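Local atomic coordinates of putative alpha KG dependent 2,4-D dioxygenase (Burkholderia xenovorans, PDB entry 5J92), a protein that probably catalyses an iron(II)- and 2-oxoglutarate-dependent oxidation. Residues 120-125 with 220-225; 174-179 with 201-206; 153-158 with 266-271; 125-130 with 196-201. All coordinates share one frame; numbering follows the deposited sequence. Where two conformers were deposited one is given.

Contact 1: 120-125 with 220-225; sequences RWHSDA and SSHATH. With FE2 (Fe (II) ion), chain E.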
loop_
_atom_site.group_PDB
_atom_site.type_symbol
_atom_site.label_atom_id
_atom_site.label_comp_id
_atom_site.label_asym_id
_atom_site.label_seq_id
_atom_site.Cartn_x
_atom_site.Cartn_y
_atom_site.Cartn_z
ATOM N N ARG A 120 0.289 10.181 0.931
ATOM C CA ARG A 120 -0.306 9.124 0.130
ATOM C C ARG A 120 -0.153 9.459 -1.352
ATOM O O ARG A 120 -0.287 10.622 -1.754
ATOM C CB ARG A 120 -1.784 8.944 0.514
ATOM C CG ARG A 120 -1.956 8.369 1.941
ATOM C CD ARG A 120 -3.162 8.911 2.689
ATOM N NE ARG A 120 -3.330 8.279 4.003
ATOM C CZ ARG A 120 -2.821 8.744 5.147
ATOM N NH1 ARG A 120 -2.094 9.851 5.158
ATOM N NH2 ARG A 120 -3.043 8.108 6.291
ATOM N N TRP A 121 0.143 8.438 -2.159
ATOM C CA TRP A 121 0.338 8.640 -3.597
ATOM C C TRP A 121 -0.897 9.261 -4.239
ATOM O O TRP A 121 -2.013 8.749 -4.094
ATOM C CB TRP A 121 0.626 7.311 -4.297
ATOM C CG TRP A 121 1.951 6.685 -4.009
ATOM C CD1 TRP A 121 2.187 5.605 -3.205
ATOM C CD2 TRP A 121 3.223 7.068 -4.560
ATOM N NE1 TRP A 121 3.540 5.299 -3.218
ATOM C CE2 TRP A 121 4.186 6.188 -4.040
ATOM C CE3 TRP A 121 3.633 8.077 -5.444
ATOM C CZ2 TRP A 121 5.541 6.280 -4.372
ATOM C CZ3 TRP A 121 4.991 8.166 -5.779
ATOM C CH2 TRP A 121 5.916 7.270 -5.241
ATOM N N HIS A 122 -0.706 10.358 -4.973
ATOM C CA HIS A 122 -1.848 11.011 -5.605
ATOM C C HIS A 122 -1.380 11.798 -6.828
ATOM O O HIS A 122 -0.185 12.007 -7.041
ATOM C CB HIS A 122 -2.565 11.913 -4.592
ATOM C CG HIS A 122 -1.706 13.022 -4.089
ATOM N ND1 HIS A 122 -0.647 12.807 -3.230
ATOM C CD2 HIS A 122 -1.721 14.352 -4.348
ATOM C CE1 HIS A 122 -0.049 13.956 -2.973
ATOM N NE2 HIS A 122 -0.682 14.910 -3.635
ATOM N N SER A 123 -2.342 12.206 -7.652
ATOM C CA SER A 123 -2.130 13.132 -8.761
ATOM C C SER A 123 -2.948 14.391 -8.487
ATOM O O SER A 123 -4.136 14.296 -8.163
ATOM C CB SER A 123 -2.541 12.505 -10.098
ATOM O OG SER A 123 -2.268 13.384 -11.187
ATOM N N ASP A 124 -2.305 15.559 -8.582
ATOM C CA ASP A 124 -2.896 16.806 -8.085
ATOM C C ASP A 124 -4.246 17.115 -8.718
ATOM O O ASP A 124 -4.379 17.149 -9.944
ATOM C CB ASP A 124 -1.946 17.976 -8.317
ATOM C CG ASP A 124 -0.809 17.977 -7.322
ATOM O OD1 ASP A 124 -0.890 17.121 -6.417
ATOM O OD2 ASP A 124 0.130 18.806 -7.439
ATOM N N ALA A 125 -5.234 17.398 -7.861
ATOM C CA ALA A 125 -6.570 17.840 -8.265
ATOM C C ALA A 125 -7.265 16.859 -9.210
ATOM O O ALA A 125 -8.183 17.250 -9.958
ATOM C CB ALA A 125 -6.534 19.243 -8.889
ATOM N N SER A 220 -4.626 7.533 -8.435
ATOM C CA SER A 220 -4.553 8.586 -7.435
ATOM C C SER A 220 -5.253 8.088 -6.190
ATOM O O SER A 220 -6.238 7.349 -6.279
ATOM C CB SER A 220 -5.219 9.888 -7.930
ATOM O OG SER A 220 -5.027 10.935 -7.007
ATOM N N SER A 221 -4.769 8.529 -5.027
ATOM C CA SER A 221 -5.509 8.236 -3.806
ATOM C C SER A 221 -6.940 8.757 -3.882
ATOM O O SER A 221 -7.795 8.302 -3.116
ATOM C CB SER A 221 -4.807 8.850 -2.598
ATOM O OG SER A 221 -4.864 10.265 -2.683
ATOM N N HIS A 222 -7.207 9.734 -4.761
ATOM C CA HIS A 222 -8.546 10.287 -4.908
ATOM C C HIS A 222 -9.502 9.335 -5.608
ATOM O O HIS A 222 -10.714 9.492 -5.455
ATOM C CB HIS A 222 -8.485 11.615 -5.672
ATOM C CG HIS A 222 -7.491 12.584 -5.107
ATOM N ND1 HIS A 222 -6.524 13.193 -5.874
ATOM C CD2 HIS A 222 -7.322 13.053 -3.846
ATOM C CE1 HIS A 222 -5.798 13.995 -5.113
ATOM N NE2 HIS A 222 -6.258 13.924 -3.877
ATOM N N ALA A 223 -8.986 8.384 -6.385
ATOM C CA ALA A 223 -9.805 7.425 -7.106
ATOM C C ALA A 223 -10.331 6.369 -6.141
ATOM O O ALA A 223 -9.559 5.766 -5.395
ATOM C CB ALA A 223 -8.994 6.757 -8.226
ATOM N N THR A 224 -11.643 6.148 -6.149
ATOM C CA THR A 224 -12.221 5.201 -5.207
ATOM C C THR A 224 -12.571 3.860 -5.842
ATOM O O THR A 224 -12.267 2.817 -5.260
ATOM C CB THR A 224 -13.456 5.799 -4.531
ATOM O OG1 THR A 224 -14.424 6.148 -5.524
ATOM C CG2 THR A 224 -13.062 7.042 -3.760
ATOM N N HIS A 225 -13.257 3.861 -6.988
ATOM C CA HIS A 225 -13.685 2.618 -7.619
ATOM C C HIS A 225 -13.982 2.882 -9.097
ATOM O O HIS A 225 -13.794 3.990 -9.604
ATOM C CB HIS A 225 -14.892 1.995 -6.885
ATOM C CG HIS A 225 -16.135 2.844 -6.849
ATOM N ND1 HIS A 225 -16.194 4.076 -6.226
ATOM C CD2 HIS A 225 -17.390 2.598 -7.302
ATOM C CE1 HIS A 225 -17.421 4.559 -6.312
ATOM N NE2 HIS A 225 -18.170 3.679 -6.953
HETATM FE FE FE2 E . 0.287 17.083 -4.263
#

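Contact 2: 174-179 with 201-206; sequences CHYDIM and CIHELV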
loop_
_atom_site.group_PDB
_atom_site.type_symbol
_atom_site.label_atom_id
_atom_site.label_comp_id
_atom_site.label_asym_id
_atom_site.label_seq_id
_atom_site.Cartn_x
_atom_site.Cartn_y
_atom_site.Cartn_z
ATOM N N CYS A 174 -13.024 5.832 -13.749
ATOM C CA CYS A 174 -13.021 5.724 -12.298
ATOM C C CYS A 174 -13.702 6.924 -11.672
ATOM O O CYS A 174 -13.778 7.998 -12.269
ATOM C CB CYS A 174 -11.606 5.639 -11.742
ATOM S SG CYS A 174 -10.752 4.132 -12.149
ATOM N N HIS A 175 -14.171 6.719 -10.436
ATOM C CA HIS A 175 -14.707 7.781 -9.594
ATOM C C HIS A 175 -13.572 8.417 -8.797
ATOM O O HIS A 175 -12.765 7.698 -8.206
ATOM C CB HIS A 175 -15.755 7.226 -8.628
ATOM C CG HIS A 175 -16.971 6.640 -9.290
ATOM N ND1 HIS A 175 -17.995 7.423 -9.775
ATOM C CD2 HIS A 175 -17.361 5.354 -9.481
ATOM C CE1 HIS A 175 -18.957 6.647 -10.251
ATOM N NE2 HIS A 175 -18.594 5.388 -10.093
ATOM N N TYR A 176 -13.518 9.754 -8.776
ATOM C CA TYR A 176 -12.521 10.502 -8.008
ATOM C C TYR A 176 -13.264 11.396 -7.020
ATOM O O TYR A 176 -14.199 12.104 -7.413
ATOM C CB TYR A 176 -11.603 11.322 -8.930
ATOM C CG TYR A 176 -10.780 10.480 -9.903
ATOM C CD1 TYR A 176 -11.378 9.890 -11.022
ATOM C CD2 TYR A 176 -9.407 10.288 -9.719
ATOM C CE1 TYR A 176 -10.642 9.119 -11.913
ATOM C CE2 TYR A 176 -8.651 9.516 -10.622
ATOM C CZ TYR A 176 -9.269 8.938 -11.703
ATOM O OH TYR A 176 -8.547 8.161 -12.584
ATOM N N ASP A 177 -12.857 11.354 -5.740
ATOM C CA ASP A 177 -13.704 11.815 -4.631
ATOM C C ASP A 177 -12.808 12.296 -3.485
ATOM O O ASP A 177 -12.343 11.479 -2.686
ATOM C CB ASP A 177 -14.609 10.665 -4.199
ATOM C CG ASP A 177 -15.620 11.047 -3.136
ATOM O OD1 ASP A 177 -15.542 12.146 -2.544
ATOM O OD2 ASP A 177 -16.503 10.196 -2.888
ATOM N N ILE A 178 -12.624 13.616 -3.369
ATOM C CA ILE A 178 -11.682 14.130 -2.376
ATOM C C ILE A 178 -12.170 13.846 -0.957
ATOM O O ILE A 178 -11.371 13.530 -0.068
ATOM C CB ILE A 178 -11.420 15.634 -2.606
ATOM C CG1 ILE A 178 -10.322 16.153 -1.671
ATOM C CG2 ILE A 178 -12.699 16.464 -2.462
ATOM C CD1 ILE A 178 -8.982 15.483 -1.849
ATOM N N MET A 179 -13.482 13.927 -0.727
ATOM C CA MET A 179 -14.001 13.708 0.618
ATOM C C MET A 179 -13.826 12.256 1.034
ATOM O O MET A 179 -13.528 11.967 2.197
ATOM C CB MET A 179 -15.474 14.131 0.692
ATOM C CG MET A 179 -15.699 15.622 0.501
ATOM S SD MET A 179 -14.689 16.606 1.632
ATOM C CE MET A 179 -14.766 18.234 0.866
ATOM N N CYS A 201 -16.123 13.396 -9.196
ATOM C CA CYS A 201 -16.161 13.436 -10.650
ATOM C C CYS A 201 -15.645 12.114 -11.198
ATOM O O CYS A 201 -15.338 11.180 -10.448
ATOM C CB CYS A 201 -15.358 14.622 -11.194
ATOM S SG CYS A 201 -13.605 14.580 -10.774
ATOM N N ILE A 202 -15.560 12.038 -12.528
ATOM C CA ILE A 202 -15.154 10.829 -13.229
ATOM C C ILE A 202 -14.084 11.171 -14.261
ATOM O O ILE A 202 -14.174 12.195 -14.946
ATOM C CB ILE A 202 -16.380 10.142 -13.871
ATOM C CG1 ILE A 202 -17.245 9.533 -12.762
ATOM C CG2 ILE A 202 -15.977 9.116 -14.912
ATOM C CD1 ILE A 202 -18.587 9.041 -13.237
ATOM N N HIS A 203 -13.064 10.324 -14.355
ATOM C CA HIS A 203 -12.029 10.433 -15.377
ATOM C C HIS A 203 -11.731 9.050 -15.941
ATOM O O HIS A 203 -11.861 8.043 -15.241
ATOM C CB HIS A 203 -10.714 11.021 -14.825
ATOM C CG HIS A 203 -10.844 12.399 -14.253
ATOM N ND1 HIS A 203 -11.169 13.497 -15.018
ATOM C CD2 HIS A 203 -10.658 12.859 -12.994
ATOM C CE1 HIS A 203 -11.211 14.571 -14.248
ATOM N NE2 HIS A 203 -10.901 14.213 -13.017
ATOM N N GLU A 204 -11.296 9.017 -17.202
ATOM C CA GLU A 204 -10.876 7.770 -17.825
ATOM C C GLU A 204 -9.596 7.251 -17.181
ATOM O O GLU A 204 -8.682 8.020 -16.873
ATOM C CB GLU A 204 -10.651 7.983 -19.322
ATOM C CG GLU A 204 -11.939 8.241 -20.102
ATOM C CD GLU A 204 -11.687 8.512 -21.570
ATOM O OE1 GLU A 204 -10.503 8.499 -21.985
ATOM O OE2 GLU A 204 -12.672 8.756 -22.307
ATOM N N LEU A 205 -9.509 5.930 -17.036
ATOM C CA LEU A 205 -8.377 5.323 -16.352
ATOM C C LEU A 205 -7.130 5.270 -17.230
ATOM O O LEU A 205 -6.019 5.430 -16.718
ATOM C CB LEU A 205 -8.747 3.913 -15.868
ATOM C CG LEU A 205 -7.671 3.126 -15.088
ATOM C CD1 LEU A 205 -7.238 3.846 -13.790
ATOM C CD2 LEU A 205 -8.147 1.730 -14.800
ATOM N N VAL A 206 -7.274 5.069 -18.536
ATOM C CA VAL A 206 -6.120 4.995 -19.429
ATOM C C VAL A 206 -6.026 6.316 -20.181
ATOM O O VAL A 206 -6.894 6.642 -20.999
ATOM C CB VAL A 206 -6.207 3.800 -20.390
ATOM C CG1 VAL A 206 -5.014 3.805 -21.343
ATOM C CG2 VAL A 206 -6.255 2.501 -19.600
HETATM O O HOH W 1 -18.025 10.247 -9.108
#

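Contact 3: 153-158 with 266-271; sequences DMRAAY and NRALMH. With FE2 (Fe (II) ion), chain E.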
loop_
_atom_site.group_PDB
_atom_site.type_symbol
_atom_site.label_atom_id
_atom_site.label_comp_id
_atom_site.label_asym_id
_atom_site.label_seq_id
_atom_site.Cartn_x
_atom_site.Cartn_y
_atom_site.Cartn_z
ATOM N N ASP A 153 6.019 6.701 -12.123
ATOM C CA ASP A 153 5.760 6.864 -13.556
ATOM C C ASP A 153 4.564 6.008 -13.974
ATOM O O ASP A 153 4.672 4.780 -14.057
ATOM C CB ASP A 153 7.009 6.492 -14.348
ATOM C CG ASP A 153 6.896 6.842 -15.841
ATOM O OD1 ASP A 153 5.758 6.998 -16.355
ATOM O OD2 ASP A 153 7.968 6.950 -16.488
ATOM N N MET A 154 3.419 6.651 -14.233
ATOM C CA MET A 154 2.218 5.931 -14.654
ATOM C C MET A 154 2.283 5.445 -16.104
ATOM O O MET A 154 1.478 4.580 -16.490
ATOM C CB MET A 154 0.977 6.816 -14.479
ATOM C CG MET A 154 0.687 7.224 -13.032
ATOM S SD MET A 154 0.431 5.807 -11.949
ATOM C CE MET A 154 2.014 5.677 -11.176
ATOM N N ARG A 155 3.166 6.023 -16.926
ATOM C CA ARG A 155 3.379 5.503 -18.279
ATOM C C ARG A 155 4.128 4.178 -18.223
ATOM O O ARG A 155 3.724 3.191 -18.854
ATOM C CB ARG A 155 4.169 6.511 -19.122
ATOM C CG ARG A 155 3.757 7.960 -18.936
ATOM C CD ARG A 155 4.834 8.903 -19.449
ATOM N NE ARG A 155 6.109 8.681 -18.746
ATOM C CZ ARG A 155 7.265 9.264 -19.060
ATOM N NH1 ARG A 155 7.332 10.128 -20.075
ATOM N NH2 ARG A 155 8.359 8.993 -18.344
ATOM N N ALA A 156 5.242 4.152 -17.478
ATOM C CA ALA A 156 6.009 2.929 -17.311
ATOM C C ALA A 156 5.158 1.840 -16.673
ATOM O O ALA A 156 5.230 0.670 -17.067
ATOM C CB ALA A 156 7.256 3.206 -16.456
ATOM N N ALA A 157 4.338 2.209 -15.686
ATOM C CA ALA A 157 3.472 1.223 -15.051
ATOM C C ALA A 157 2.476 0.657 -16.052
ATOM O O ALA A 157 2.226 -0.553 -16.074
ATOM C CB ALA A 157 2.742 1.849 -13.862
ATOM N N TYR A 158 1.881 1.519 -16.875
ATOM C CA TYR A 158 0.971 1.019 -17.903
ATOM C C TYR A 158 1.706 0.089 -18.858
ATOM O O TYR A 158 1.209 -0.995 -19.189
ATOM C CB TYR A 158 0.319 2.175 -18.665
ATOM C CG TYR A 158 -0.569 1.688 -19.782
ATOM C CD1 TYR A 158 -1.874 1.311 -19.535
ATOM C CD2 TYR A 158 -0.087 1.580 -21.078
ATOM C CE1 TYR A 158 -2.688 0.845 -20.545
ATOM C CE2 TYR A 158 -0.891 1.122 -22.099
ATOM C CZ TYR A 158 -2.194 0.759 -21.823
ATOM O OH TYR A 158 -2.994 0.287 -22.829
ATOM N N ASN A 266 1.452 16.211 -13.767
ATOM C CA ASN A 266 0.475 15.340 -13.127
ATOM C C ASN A 266 -0.234 14.417 -14.112
ATOM O O ASN A 266 -0.820 13.414 -13.691
ATOM C CB ASN A 266 -0.547 16.181 -12.358
ATOM C CG ASN A 266 0.076 16.908 -11.180
ATOM O OD1 ASN A 266 0.287 16.312 -10.139
ATOM N ND2 ASN A 266 0.377 18.191 -11.347
ATOM N N ARG A 267 -0.186 14.721 -15.411
ATOM C CA ARG A 267 -0.840 13.892 -16.420
ATOM C C ARG A 267 -0.141 12.560 -16.636
ATOM O O ARG A 267 -0.708 11.696 -17.309
ATOM C CB ARG A 267 -0.913 14.646 -17.752
ATOM C CG ARG A 267 -1.647 15.978 -17.659
ATOM C CD ARG A 267 -1.485 16.809 -18.920
ATOM N NE ARG A 267 -0.111 17.267 -19.117
ATOM C CZ ARG A 267 0.245 18.150 -20.043
ATOM N NH1 ARG A 267 -0.682 18.666 -20.850
ATOM N NH2 ARG A 267 1.516 18.520 -20.161
ATOM N N ALA A 268 1.065 12.374 -16.076
ATOM C CA ALA A 268 1.836 11.154 -16.259
ATOM C C ALA A 268 2.317 10.543 -14.949
ATOM O O ALA A 268 3.063 9.562 -14.981
ATOM C CB ALA A 268 3.058 11.423 -17.153
ATOM N N LEU A 269 1.932 11.096 -13.802
ATOM C CA LEU A 269 2.582 10.718 -12.561
ATOM C C LEU A 269 1.591 10.612 -11.421
ATOM O O LEU A 269 0.472 11.126 -11.477
ATOM C CB LEU A 269 3.648 11.742 -12.138
ATOM C CG LEU A 269 4.806 11.971 -13.094
ATOM C CD1 LEU A 269 5.430 13.297 -12.801
ATOM C CD2 LEU A 269 5.811 10.825 -12.893
ATOM N N MET A 270 2.055 9.939 -10.378
ATOM C CA MET A 270 1.613 10.142 -9.017
ATOM C C MET A 270 2.832 10.635 -8.257
ATOM O O MET A 270 3.980 10.430 -8.685
ATOM C CB MET A 270 1.066 8.853 -8.387
ATOM C CG MET A 270 -0.384 8.527 -8.760
ATOM S SD MET A 270 -1.108 7.270 -7.701
ATOM C CE MET A 270 0.095 5.963 -7.835
ATOM N N HIS A 271 2.587 11.314 -7.148
ATOM C CA HIS A 271 3.701 11.733 -6.309
ATOM C C HIS A 271 3.251 11.691 -4.858
ATOM O O HIS A 271 2.058 11.619 -4.555
ATOM C CB HIS A 271 4.188 13.132 -6.672
ATOM C CG HIS A 271 3.209 14.198 -6.311
ATOM N ND1 HIS A 271 2.093 14.472 -7.075
ATOM C CD2 HIS A 271 3.151 15.027 -5.244
ATOM C CE1 HIS A 271 1.396 15.432 -6.496
ATOM N NE2 HIS A 271 2.021 15.790 -5.389
HETATM FE FE FE2 E . 0.287 17.083 -4.263
#

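Contact 4: 125-130 with 196-201; sequences ASYLPL and KALAPC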
loop_
_atom_site.group_PDB
_atom_site.type_symbol
_atom_site.label_atom_id
_atom_site.label_comp_id
_atom_site.label_asym_id
_atom_site.label_seq_id
_atom_site.Cartn_x
_atom_site.Cartn_y
_atom_site.Cartn_z
ATOM N N ALA A 125 -5.234 17.398 -7.861
ATOM C CA ALA A 125 -6.570 17.840 -8.265
ATOM C C ALA A 125 -7.265 16.859 -9.210
ATOM O O ALA A 125 -8.183 17.250 -9.958
ATOM C CB ALA A 125 -6.534 19.243 -8.889
ATOM N N SER A 126 -6.881 15.581 -9.170
ATOM C CA SER A 126 -7.614 14.573 -9.930
ATOM C C SER A 126 -9.052 14.453 -9.443
ATOM O O SER A 126 -9.887 13.868 -10.141
ATOM C CB SER A 126 -6.906 13.213 -9.845
ATOM O OG SER A 126 -7.032 12.610 -8.563
ATOM N N TYR A 127 -9.349 14.975 -8.247
ATOM C CA TYR A 127 -10.702 15.006 -7.714
ATOM C C TYR A 127 -11.557 16.114 -8.319
ATOM O O TYR A 127 -12.717 16.255 -7.926
ATOM C CB TYR A 127 -10.674 15.156 -6.188
ATOM C CG TYR A 127 -9.914 16.365 -5.688
ATOM C CD1 TYR A 127 -10.538 17.603 -5.564
ATOM C CD2 TYR A 127 -8.581 16.265 -5.306
ATOM C CE1 TYR A 127 -9.849 18.709 -5.108
ATOM C CE2 TYR A 127 -7.880 17.370 -4.847
ATOM C CZ TYR A 127 -8.526 18.585 -4.741
ATOM O OH TYR A 127 -7.847 19.685 -4.270
ATOM N N LEU A 128 -10.995 16.949 -9.233
ATOM C CA LEU A 128 -11.723 18.002 -9.925
ATOM C C LEU A 128 -12.023 17.589 -11.361
ATOM O O LEU A 128 -11.253 16.836 -11.965
ATOM C CB LEU A 128 -10.913 19.308 -9.953
ATOM C CG LEU A 128 -10.558 19.952 -8.608
ATOM C CD1 LEU A 128 -9.764 21.242 -8.814
ATOM C CD2 LEU A 128 -11.809 20.199 -7.765
ATOM N N PRO A 129 -13.131 18.063 -11.938
ATOM C CA PRO A 129 -13.347 17.832 -13.374
ATOM C C PRO A 129 -12.218 18.372 -14.220
ATOM O O PRO A 129 -11.930 17.808 -15.281
ATOM C CB PRO A 129 -14.663 18.574 -13.665
ATOM C CG PRO A 129 -15.348 18.650 -12.371
ATOM C CD PRO A 129 -14.277 18.738 -11.310
ATOM N N LEU A 130 -11.548 19.436 -13.772
ATOM C CA LEU A 130 -10.408 20.007 -14.484
ATOM C C LEU A 130 -9.180 19.915 -13.583
ATOM O O LEU A 130 -8.891 20.844 -12.813
ATOM C CB LEU A 130 -10.707 21.445 -14.903
ATOM C CG LEU A 130 -9.633 22.203 -15.674
ATOM C CD1 LEU A 130 -9.233 21.395 -16.853
ATOM C CD2 LEU A 130 -10.183 23.538 -16.132
ATOM N N LYS A 196 -20.184 20.270 -1.705
ATOM C CA LYS A 196 -20.858 20.532 -2.971
ATOM C C LYS A 196 -19.884 21.069 -4.013
ATOM O O LYS A 196 -19.893 20.621 -5.166
ATOM C CB LYS A 196 -22.024 21.506 -2.758
ATOM N N ALA A 197 -19.023 22.014 -3.625
ATOM C CA ALA A 197 -18.078 22.584 -4.582
ATOM C C ALA A 197 -17.109 21.535 -5.105
ATOM O O ALA A 197 -16.642 21.632 -6.247
ATOM C CB ALA A 197 -17.302 23.739 -3.944
ATOM N N LEU A 198 -16.798 20.526 -4.296
ATOM C CA LEU A 198 -15.838 19.492 -4.653
ATOM C C LEU A 198 -16.534 18.149 -4.835
ATOM O O LEU A 198 -16.014 17.103 -4.456
ATOM C CB LEU A 198 -14.731 19.399 -3.602
ATOM C CG LEU A 198 -13.984 20.710 -3.334
ATOM C CD1 LEU A 198 -12.977 20.573 -2.194
ATOM C CD2 LEU A 198 -13.288 21.191 -4.592
ATOM N N ALA A 199 -17.725 18.171 -5.432
ATOM C CA ALA A 199 -18.470 16.939 -5.641
ATOM C C ALA A 199 -17.633 15.955 -6.457
ATOM O O ALA A 199 -16.810 16.367 -7.282
ATOM C CB ALA A 199 -19.790 17.230 -6.356
ATOM N N PRO A 200 -17.805 14.650 -6.233
ATOM C CA PRO A 200 -16.996 13.662 -6.960
ATOM C C PRO A 200 -17.172 13.779 -8.465
ATOM O O PRO A 200 -18.212 14.218 -8.962
ATOM C CB PRO A 200 -17.519 12.316 -6.438
ATOM C CG PRO A 200 -18.121 12.647 -5.099
ATOM C CD PRO A 200 -18.660 14.030 -5.207
ATOM N N CYS A 201 -16.123 13.396 -9.196
ATOM C CA CYS A 201 -16.161 13.436 -10.650
ATOM C C CYS A 201 -15.645 12.114 -11.198
ATOM O O CYS A 201 -15.338 11.180 -10.448
ATOM C CB CYS A 201 -15.358 14.622 -11.194
ATOM S SG CYS A 201 -13.605 14.580 -10.774
HETATM O O HOH W 2 -14.109 15.232 -5.407
HETATM O O HOH W 3 -14.782 17.928 -7.514
#

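Contact 1: 120-125 with 220-225
Ser220 OG meets the backbone of Ser123 head-on: the N-H of Ser123 reaches it at 3.0 Å with an angle of 171° at the hydrogen. OG stands anti to the backbone N of Ser220 (chi1 -174°), and in this position it also comes within 3.5 Å of His122 CA. A second bond, from Ser221 N to Trp121 O (2.9 Å), lies in the carbonyl plane but is more bent. Between the two bonds the loop is closely packed. His122 CB has both Ser221 OG (3.4 Å) and His222 CE1 near it, Ser123 O lies at the edge of the His222 ring, in its plane, and Ser126 OG is hydrogen-bonded to both His222 ND1 and Ser220 OG. The His122 ring (chi1 63°) binds the iron(II) ion through NE2 at 2.5 Å and donates from ND1 to Arg120 O at 2.7 Å, two bonds that together restrict its rotation. Asp124 OD1 is a second ligand and His271 completes the HxD...H facial triad of this enzyme class. The contact is looser at Arg120, whose CB only approaches Ser221 CB before the guanidinium leads away, with a long, weak ion pair to Asp236 of the second subunit. Around this core, helix 178-184 packs on His222, strand 269-273 receives the Trp121 side chain, and the turn from Ser220 to Ala223 leads into strand 223-226, whose Ala223 side chain touches helix 231-245.

Contact 2: 174-179 with 201-206
Strands 174-176 and 201-204 run antiparallel, their short axes approaching to 4.8 Å at 136°, with Cys174-His203 and Tyr176-Cys201 as hydrogen-bonded pairs flanking the non-hydrogen-bonded pair His175-Ile202. The straightest of the four backbone bonds runs from Tyr176 N to Cys201 O (2.9 Å). On the face carrying Tyr176 and His203, both with CG anti to the carbonyl carbon and beside the backbone N (chi1 -62° and -60°), the imidazole comes edge-on over the phenol in a T-shaped contact: ring centroids are 5.0 Å apart, and His203 CD2 sits above the rim near Tyr176 CD1 at 3.6 Å. His203 CB also packs on Tyr176 CE1. Both polar ends are held from outside, Tyr176 OH by Tyr218 O and His203 NE2 by Leu128 O. Farther along the same face, Cys174 SG touches Leu205 CD1 at 3.9 Å. On the other face His175 and Ile202 lie side by side, with Ile202 CG1 3.7 Å from His175 ND1; a water in the plane of the imidazole joins ND1 to Cys201 O. This pair forms the middle of a four-stranded antiparallel sheet: strand 215-217 borders 201-208, strand 223-226 borders 173-176, and helix 178-184 begins directly after, capped by Asp177.

Contact 3: 153-158 with 266-271
Asp153 OD1 is gripped by the N-H of Ala156 (3.1 Å) and by Arg155 NE (2.9 Å), which reach it from opposite faces of the carboxylate plane. The Ala156 donor comes from above, 78° out of that plane, whereas NE arrives on the syn side. Arg155 NH2 meets Asp153 OD2 at 2.8 Å, so the guanidinium holds the carboxylate side-on with two nitrogens, one to each oxygen, which restricts its rotation; the bond from Arg155 N to OD1 is weak. Asp153 is the N-cap of helix 154-159, and the nearby positive charge probably favours its ionised form. Across the contact, Met154 N, the first helical N-H, donates to Ala268 O at 3.0 Å, tilted 29° from the carbonyl plane. Arg155 extends past the Ala268 methyl, where CD lies 3.8 Å from Ala268 CB; beyond it the bend at chi3 (-59°) turns NE back to Asp153. Leu269 CD2 rests 4.0 Å from Asp153 CA, where the two residues face each other as a non-hydrogen-bonded antiparallel pair. The Met154 chain, bent at chi2 and chi3, crosses Met270 so that the two CE methyls meet at 3.9 Å. Every residue in touch here is buried. One residue past Met270, His271 NE2 binds the iron(II) ion, so the packed strand end leads straight to the metal. Strand 149-153 lies between strands 251-254 and 269-273 in a small antiparallel sheet and passes directly into helix 154-159, on which strand 215-217 and helix 231-245 also pack.

Contact 4: 125-130 with 196-201
Cys201 chi1 of 61° turns SG between its own backbone N and carbonyl carbon, toward the turn formed by Ala125 to Leu128, while Leu128 and Leu198, both with CG anti to the carbonyl carbon (chi1 -61° and -56°), bring their methyls together. The sulfur packs against backbone: it lies 3.4 Å from Leu128 C and 3.7 Å from Pro129 N, with Tyr127 O also 3.4 Å from SG. Pro129 CG covers the neighbouring Cys201 CB at 4.2 Å. The leucines cross at an angle, CD2 to CD2 at 3.6 Å, and the same Leu198 methyl reaches the edge of the Tyr127 ring near CE1, almost in the ring plane. Two waters lie between Tyr127 O and the carbonyls of Leu198 and Ala199, though they cannot donate to every acceptor at once. The contact, at the surface, is thus mainly apolar packing with water between the backbones. Leu128 O accepts from His203 NE2, and Tyr127 meets His222 edge-to-face. The 125-130 loop directly follows the His122-Asp124 part of the iron site, and its beta turn packs on the linker from helix 192-197 to strand 201-208 of the four-stranded sheet, in the stretch between the two parts of the iron-binding motif of this cupin-clan dioxygenase family.

Contacts 1, 2 and 4 gather on one side of the chain's centre, with centres 8 to 11 Å apart; contact 3 lies about 12 Å from contact 1 and 20 Å from contact 4. Contacts 1 and 2 share the four-stranded sheet, where strands 223-226 and 173-176 are neighbours. Along the chain the order is 120-125, 125-130, 153-158, 174-179, 196-201, 201-206, 220-225, 266-271, so contacts 2 and 4 are nested within the loop closed by contact 1, while contacts 1 and 3 cross. Those two together deliver all three protein ligands of the iron, His122 and Asp124 from one and His271 from the other, uniting distant sequence at the metal.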